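Local coordinates for protein oxidoreductase (Thermotoga maritima, PDB 1ZH8) that probably catalyses the NADP-dependent oxidation of an alcohol group or reduction of a carbonyl group in a substrate not yet identified here, at residues Leu16-Ile28 with Leu38-Ser52. Sequence-based numbering, arbitrary orientation. Where two conformers were deposited one is given.
Sequences LRKIRLGIVGCGI and LKNLSHLFEITAVTS. With NAP (NADP nicotinamide-adenine-dinucleotide phosphate), chain D.
Leu-21 places CG opposite its backbone N (chi1 -171°), which carries CD2 to CD1 of Leu-38, 3.8 Å away, and to the Phe-45 ring. Ile-23 instead has CG1 beside its backbone N (chi1 -50°); from there CD1 meets Leu-38 CD1 tip to tip at 4.0 Å, while CG1 packs on Ile-47 CG2. Ile-19 and Phe-45 point the same way from adjacent strands, with Ile-19 CB 3.8 Å from Phe-45 CD1. Strands 19-24 and 45-51 are thus joined with helix 28-39 through one apolar face, as expected for a right-handed beta-alpha-beta crossover, here the first unit of the Rossmann fold. The strands run parallel: Leu-21 N donates to Glu-46 O, and Leu-21 O accepts from Thr-48 N. A beta bulge then shifts the register by one residue, since Leu-21 pairs with Ile-47 but Gly-22 with Ala-49; Ile-23 N bonds to Ala-49 O beyond it. On the face away from Leu-38, Val-24 CG1 lies alongside Thr-51 CG2, and the hydroxyl of Thr-51 bonds to Phe-71 O. Just before strand 19-24 begins, the extended Lys-18 chain delivers NZ to Ser-42 O at 2.8 Å, and a water links the same NZ to Phe-45 O. Past the strand ends, Ser-52 OG accepts a nearly straight bond from Cys-26 N (3.0 Å, 168°) and donates to NADP O1X on the 2'-phosphate at 2.7 Å. Replacing Ser-52 with an alanine would probably leave Cys-26 N without this acceptor and weaken the grip on that phosphate. The glycine-rich turn approaches the cofactor with its backbone: a CB on Gly-27 would strike NADP O5B, and Ile-28 N donates to O1A of the diphosphate at 3.0 Å.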
loop_
_atom_site.group_PDB
_atom_site.type_symbol
_atom_site.label_atom_id
_atom_site.label_comp_id
_atom_site.label_asym_id
_atom_site.label_seq_id
_atom_site.Cartn_x
_atom_site.Cartn_y
_atom_site.Cartn_z
ATOM N N LEU A 16 -49.756 1.912 -6.865
ATOM C CA LEU A 16 -48.377 2.050 -7.436
ATOM C C LEU A 16 -48.245 1.239 -8.723
ATOM O O LEU A 16 -48.193 0.004 -8.659
ATOM C CB LEU A 16 -47.297 1.587 -6.429
ATOM C CG LEU A 16 -46.815 2.472 -5.261
ATOM C CD1 LEU A 16 -45.903 1.681 -4.313
ATOM C CD2 LEU A 16 -46.118 3.768 -5.714
ATOM N N ARG A 17 -48.192 1.929 -9.876
ATOM C CA ARG A 17 -47.959 1.290 -11.195
ATOM C C ARG A 17 -46.611 0.551 -11.225
ATOM O O ARG A 17 -45.626 1.011 -10.648
ATOM C CB ARG A 17 -48.021 2.305 -12.355
ATOM C CG ARG A 17 -48.239 1.630 -13.741
ATOM C CD ARG A 17 -48.274 2.650 -14.885
ATOM N NE ARG A 17 -48.603 2.015 -16.159
ATOM C CZ ARG A 17 -49.841 1.803 -16.599
ATOM N NH1 ARG A 17 -50.886 2.185 -15.875
ATOM N NH2 ARG A 17 -50.037 1.210 -17.768
ATOM N N LYS A 18 -46.577 -0.597 -11.890
ATOM C CA LYS A 18 -45.373 -1.418 -11.934
ATOM C C LYS A 18 -44.552 -1.191 -13.199
ATOM O O LYS A 18 -45.086 -0.839 -14.255
ATOM C CB LYS A 18 -45.729 -2.905 -11.819
ATOM C CG LYS A 18 -46.402 -3.306 -10.509
ATOM C CD LYS A 18 -46.544 -4.824 -10.450
ATOM C CE LYS A 18 -47.408 -5.267 -9.285
ATOM N NZ LYS A 18 -47.248 -6.735 -9.123
ATOM N N ILE A 19 -43.245 -1.395 -13.069
ATOM C CA ILE A 19 -42.347 -1.411 -14.210
ATOM C C ILE A 19 -42.331 -2.821 -14.786
ATOM O O ILE A 19 -41.916 -3.763 -14.104
ATOM C CB ILE A 19 -40.931 -0.980 -13.801
ATOM C CG1 ILE A 19 -40.925 0.494 -13.363
ATOM C CG2 ILE A 19 -39.927 -1.196 -14.932
ATOM C CD1 ILE A 19 -39.517 1.014 -12.925
ATOM N N ARG A 20 -42.801 -2.963 -16.026
ATOM C CA ARG A 20 -42.751 -4.237 -16.753
ATOM C C ARG A 20 -41.329 -4.449 -17.230
ATOM O O ARG A 20 -40.783 -3.634 -17.978
ATOM C CB ARG A 20 -43.735 -4.250 -17.926
ATOM C CG ARG A 20 -45.221 -4.156 -17.506
ATOM C CD ARG A 20 -46.129 -3.951 -18.718
ATOM N NE ARG A 20 -45.623 -2.883 -19.585
ATOM C CZ ARG A 20 -45.764 -2.826 -20.910
ATOM N NH1 ARG A 20 -46.411 -3.776 -21.591
ATOM N NH2 ARG A 20 -45.241 -1.799 -21.561
ATOM N N LEU A 21 -40.722 -5.532 -16.769
ATOM C CA LEU A 21 -39.289 -5.702 -16.884
ATOM C C LEU A 21 -38.945 -6.959 -17.650
ATOM O O LEU A 21 -39.532 -8.010 -17.401
ATOM C CB LEU A 21 -38.696 -5.792 -15.485
ATOM C CG LEU A 21 -37.191 -5.767 -15.293
ATOM C CD1 LEU A 21 -36.635 -4.392 -15.626
ATOM C CD2 LEU A 21 -36.880 -6.112 -13.848
ATOM N N GLY A 22 -37.994 -6.845 -18.575
ATOM C CA GLY A 22 -37.478 -7.985 -19.334
ATOM C C GLY A 22 -36.085 -8.339 -18.851
ATOM O O GLY A 22 -35.218 -7.459 -18.710
ATOM N N ILE A 23 -35.874 -9.620 -18.553
ATOM C CA ILE A 23 -34.569 -10.109 -18.119
ATOM C C ILE A 23 -33.789 -10.596 -19.332
ATOM O O ILE A 23 -34.299 -11.399 -20.103
ATOM C CB ILE A 23 -34.713 -11.256 -17.120
ATOM C CG1 ILE A 23 -35.704 -10.889 -15.990
ATOM C CG2 ILE A 23 -33.348 -11.690 -16.608
ATOM C CD1 ILE A 23 -35.338 -9.696 -15.099
ATOM N N VAL A 24 -32.575 -10.093 -19.527
ATOM C CA VAL A 24 -31.771 -10.484 -20.680
ATOM C C VAL A 24 -30.435 -11.033 -20.204
ATOM O O VAL A 24 -29.621 -10.304 -19.629
ATOM C CB VAL A 24 -31.492 -9.307 -21.653
ATOM C CG1 VAL A 24 -30.763 -9.831 -22.928
ATOM C CG2 VAL A 24 -32.770 -8.525 -21.998
ATOM N N GLY A 25 -30.205 -12.312 -20.471
ATOM C CA GLY A 25 -29.020 -13.004 -19.991
ATOM C C GLY A 25 -29.327 -13.713 -18.689
ATOM O O GLY A 25 -29.201 -13.128 -17.629
ATOM N N CYS A 26 -29.733 -14.973 -18.774
ATOM C CA CYS A 26 -30.163 -15.721 -17.610
ATOM C C CYS A 26 -29.023 -16.578 -17.073
ATOM O O CYS A 26 -28.995 -17.799 -17.260
ATOM C CB CYS A 26 -31.346 -16.598 -17.993
ATOM S SG CYS A 26 -32.740 -15.666 -18.679
ATOM N N GLY A 27 -28.070 -15.921 -16.420
ATOM C CA GLY A 27 -26.899 -16.585 -15.869
ATOM C C GLY A 27 -26.839 -16.386 -14.367
ATOM O O GLY A 27 -27.872 -16.208 -13.704
ATOM N N ILE A 28 -25.623 -16.370 -13.834
ATOM C CA ILE A 28 -25.441 -16.367 -12.402
ATOM C C ILE A 28 -26.095 -15.147 -11.742
ATOM O O ILE A 28 -26.958 -15.301 -10.859
ATOM C CB ILE A 28 -23.960 -16.530 -12.021
ATOM C CG1 ILE A 28 -23.455 -17.881 -12.519
ATOM C CG2 ILE A 28 -23.777 -16.451 -10.506
ATOM C CD1 ILE A 28 -21.924 -18.016 -12.477
ATOM N N LEU A 38 -35.523 -8.937 -6.816
ATOM C CA LEU A 38 -36.756 -8.648 -7.550
ATOM C C LEU A 38 -37.986 -9.261 -6.930
ATOM O O LEU A 38 -39.052 -8.642 -6.918
ATOM C CB LEU A 38 -36.625 -9.095 -8.992
ATOM C CG LEU A 38 -35.867 -8.077 -9.841
ATOM C CD1 LEU A 38 -35.614 -8.655 -11.253
ATOM C CD2 LEU A 38 -36.598 -6.677 -9.873
ATOM N N LYS A 39 -37.830 -10.476 -6.403
ATOM C CA LYS A 39 -38.917 -11.193 -5.749
ATOM C C LYS A 39 -39.372 -10.447 -4.506
ATOM O O LYS A 39 -40.511 -10.600 -4.062
ATOM C CB LYS A 39 -38.471 -12.601 -5.356
ATOM C CG LYS A 39 -38.556 -13.663 -6.452
ATOM C CD LYS A 39 -38.167 -15.040 -5.871
ATOM C CE LYS A 39 -38.134 -16.144 -6.942
ATOM N NZ LYS A 39 -39.356 -16.164 -7.809
ATOM N N ASN A 40 -38.480 -9.641 -3.934
ATOM C CA ASN A 40 -38.833 -8.843 -2.765
ATOM C C ASN A 40 -39.430 -7.494 -3.135
ATOM O O ASN A 40 -39.863 -6.746 -2.269
ATOM C CB ASN A 40 -37.618 -8.674 -1.855
ATOM C CG ASN A 40 -37.312 -9.934 -1.066
ATOM O OD1 ASN A 40 -38.094 -10.890 -1.059
ATOM N ND2 ASN A 40 -36.175 -9.943 -0.395
ATOM N N LEU A 41 -39.460 -7.202 -4.432
ATOM C CA LEU A 41 -39.957 -5.934 -4.938
ATOM C C LEU A 41 -41.090 -6.121 -5.941
ATOM O O LEU A 41 -41.213 -5.346 -6.891
ATOM C CB LEU A 41 -38.810 -5.144 -5.575
ATOM C CG LEU A 41 -37.671 -4.800 -4.615
ATOM C CD1 LEU A 41 -36.478 -4.225 -5.364
ATOM C CD2 LEU A 41 -38.146 -3.828 -3.550
ATOM N N SER A 42 -41.938 -7.122 -5.733
ATOM C CA SER A 42 -42.997 -7.404 -6.715
ATOM C C SER A 42 -44.099 -6.345 -6.697
ATOM O O SER A 42 -44.958 -6.318 -7.571
ATOM C CB SER A 42 -43.583 -8.797 -6.521
ATOM O OG SER A 42 -43.974 -8.957 -5.182
ATOM N N HIS A 43 -44.067 -5.457 -5.714
ATOM C CA HIS A 43 -44.989 -4.337 -5.724
ATOM C C HIS A 43 -44.521 -3.235 -6.688
ATOM O O HIS A 43 -45.299 -2.333 -7.017
ATOM C CB HIS A 43 -45.214 -3.802 -4.309
ATOM C CG HIS A 43 -43.959 -3.383 -3.621
ATOM N ND1 HIS A 43 -43.052 -4.289 -3.114
ATOM C CD2 HIS A 43 -43.453 -2.155 -3.356
ATOM C CE1 HIS A 43 -42.038 -3.636 -2.572
ATOM N NE2 HIS A 43 -42.255 -2.340 -2.710
ATOM N N LEU A 44 -43.267 -3.326 -7.149
ATOM C CA LEU A 44 -42.673 -2.327 -8.056
ATOM C C LEU A 44 -42.372 -2.853 -9.475
ATOM O O LEU A 44 -42.406 -2.092 -10.461
ATOM C CB LEU A 44 -41.383 -1.749 -7.457
ATOM C CG LEU A 44 -41.298 -1.170 -6.034
ATOM C CD1 LEU A 44 -39.881 -0.649 -5.801
ATOM C CD2 LEU A 44 -42.319 -0.068 -5.803
ATOM N N PHE A 45 -42.072 -4.150 -9.561
ATOM C CA PHE A 45 -41.647 -4.781 -10.806
ATOM C C PHE A 45 -42.488 -5.995 -11.146
ATOM O O PHE A 45 -42.871 -6.769 -10.262
ATOM C CB PHE A 45 -40.175 -5.203 -10.711
ATOM C CG PHE A 45 -39.236 -4.055 -10.547
ATOM C CD1 PHE A 45 -38.822 -3.322 -11.652
ATOM C CD2 PHE A 45 -38.791 -3.678 -9.286
ATOM C CE1 PHE A 45 -37.973 -2.245 -11.509
ATOM C CE2 PHE A 45 -37.918 -2.604 -9.126
ATOM C CZ PHE A 45 -37.512 -1.884 -10.229
ATOM N N GLU A 46 -42.767 -6.153 -12.435
ATOM C CA GLU A 46 -43.275 -7.403 -12.943
ATOM C C GLU A 46 -42.372 -7.889 -14.073
ATOM O O GLU A 46 -42.086 -7.151 -15.038
ATOM C CB GLU A 46 -44.713 -7.264 -13.441
ATOM C CG GLU A 46 -45.408 -8.625 -13.663
ATOM C CD GLU A 46 -46.663 -8.535 -14.521
ATOM O OE1 GLU A 46 -46.876 -7.502 -15.193
ATOM O OE2 GLU A 46 -47.444 -9.509 -14.526
ATOM N N ILE A 47 -41.918 -9.133 -13.951
ATOM C CA ILE A 47 -41.128 -9.741 -15.015
ATOM C C ILE A 47 -42.065 -10.364 -16.025
ATOM O O ILE A 47 -42.755 -11.331 -15.741
ATOM C CB ILE A 47 -40.133 -10.742 -14.474
ATOM C CG1 ILE A 47 -39.136 -10.004 -13.558
ATOM C CG2 ILE A 47 -39.455 -11.492 -15.633
ATOM C CD1 ILE A 47 -38.346 -10.894 -12.641
ATOM N N THR A 48 -42.095 -9.765 -17.202
ATOM C CA THR A 48 -43.028 -10.123 -18.239
ATOM C C THR A 48 -42.348 -10.812 -19.423
ATOM O O THR A 48 -43.034 -11.426 -20.246
ATOM C CB THR A 48 -43.704 -8.871 -18.775
ATOM O OG1 THR A 48 -42.696 -7.916 -19.149
ATOM C CG2 THR A 48 -44.602 -8.267 -17.717
ATOM N N ALA A 49 -41.012 -10.699 -19.521
ATOM C CA ALA A 49 -40.275 -11.297 -20.640
ATOM C C ALA A 49 -38.864 -11.693 -20.272
ATOM O O ALA A 49 -38.262 -11.132 -19.365
ATOM C CB ALA A 49 -40.267 -10.376 -21.868
ATOM N N VAL A 50 -38.328 -12.643 -21.026
ATOM C CA VAL A 50 -37.082 -13.305 -20.689
ATOM C C VAL A 50 -36.450 -13.793 -21.991
ATOM O O VAL A 50 -37.156 -14.199 -22.930
ATOM C CB VAL A 50 -37.367 -14.475 -19.689
ATOM C CG1 VAL A 50 -36.441 -15.629 -19.879
ATOM C CG2 VAL A 50 -37.310 -13.976 -18.250
ATOM N N THR A 51 -35.121 -13.707 -22.064
ATOM C CA THR A 51 -34.382 -14.193 -23.225
ATOM C C THR A 51 -32.956 -14.529 -22.809
ATOM O O THR A 51 -32.424 -13.924 -21.874
ATOM C CB THR A 51 -34.394 -13.148 -24.360
ATOM O OG1 THR A 51 -33.913 -13.736 -25.573
ATOM C CG2 THR A 51 -33.554 -11.931 -24.001
ATOM N N SER A 52 -32.344 -15.514 -23.468
ATOM C CA SER A 52 -30.950 -15.860 -23.169
ATOM C C SER A 52 -30.256 -16.410 -24.419
ATOM O O SER A 52 -30.920 -16.642 -25.412
ATOM C CB SER A 52 -30.885 -16.862 -22.010
ATOM O OG SER A 52 -29.701 -16.662 -21.245
HETATM P PA NAP D . -22.866 -15.452 -16.750
HETATM O O1A NAP D . -23.271 -16.481 -15.758
HETATM O O2A NAP D . -21.996 -15.972 -17.816
HETATM O O5B NAP D . -24.194 -14.749 -17.311
HETATM C C5B NAP D . -24.231 -14.244 -18.626
HETATM C C4B NAP D . -25.543 -14.675 -19.253
HETATM O O4B NAP D . -25.736 -14.009 -20.494
HETATM C C3B NAP D . -25.567 -16.168 -19.556
HETATM O O3B NAP D . -26.885 -16.569 -19.318
HETATM C C2B NAP D . -25.254 -16.178 -21.043
HETATM O O2B NAP D . -25.494 -17.294 -21.893
HETATM C C1B NAP D . -26.053 -14.973 -21.486
HETATM N N9A NAP D . -25.637 -14.524 -22.813
HETATM C C8A NAP D . -24.384 -14.592 -23.378
HETATM N N7A NAP D . -24.450 -14.046 -24.613
HETATM C C5A NAP D . -25.728 -13.640 -24.836
HETATM C C6A NAP D . -26.359 -13.030 -25.913
HETATM N N6A NAP D . -25.689 -12.749 -27.018
HETATM N N1A NAP D . -27.690 -12.713 -25.840
HETATM C C2A NAP D . -28.402 -13.019 -24.705
HETATM N N3A NAP D . -27.789 -13.629 -23.641
HETATM C C4A NAP D . -26.477 -13.930 -23.707
HETATM O O3 NAP D . -22.076 -14.290 -15.990
HETATM P PN NAP D . -22.666 -13.456 -14.749
HETATM O O1N NAP D . -24.135 -13.640 -14.520
HETATM O O2N NAP D . -21.657 -13.721 -13.733
HETATM O O5D NAP D . -22.483 -11.916 -15.187
HETATM C C5D NAP D . -23.385 -11.213 -16.023
HETATM C C4D NAP D . -23.286 -9.722 -15.710
HETATM O O4D NAP D . -23.548 -9.527 -14.325
HETATM C C3D NAP D . -21.870 -9.195 -15.967
HETATM O O3D NAP D . -21.911 -7.920 -16.563
HETATM C C2D NAP D . -21.241 -9.087 -14.599
HETATM O O2D NAP D . -20.278 -8.056 -14.521
HETATM C C1D NAP D . -22.459 -8.838 -13.721
HETATM N N1N NAP D . -22.220 -9.301 -12.357
HETATM C C2N NAP D . -22.325 -8.393 -11.343
HETATM C C3N NAP D . -22.097 -8.774 -10.017
HETATM C C7N NAP D . -22.429 -7.836 -8.883
HETATM O O7N NAP D . -22.136 -8.292 -7.584
HETATM N N7N NAP D . -22.986 -6.629 -9.102
HETATM C C4N NAP D . -21.765 -10.107 -9.738
HETATM C C5N NAP D . -21.674 -11.037 -10.782
HETATM C C6N NAP D . -21.903 -10.619 -12.097
HETATM P P2B NAP D . -26.409 -18.610 -21.736
HETATM O O1X NAP D . -27.839 -18.344 -22.156
HETATM O O2X NAP D . -26.424 -19.099 -20.306
HETATM O O3X NAP D . -25.759 -19.619 -22.657
HETATM O O HOH W 1 -45.058 -8.164 -10.074
#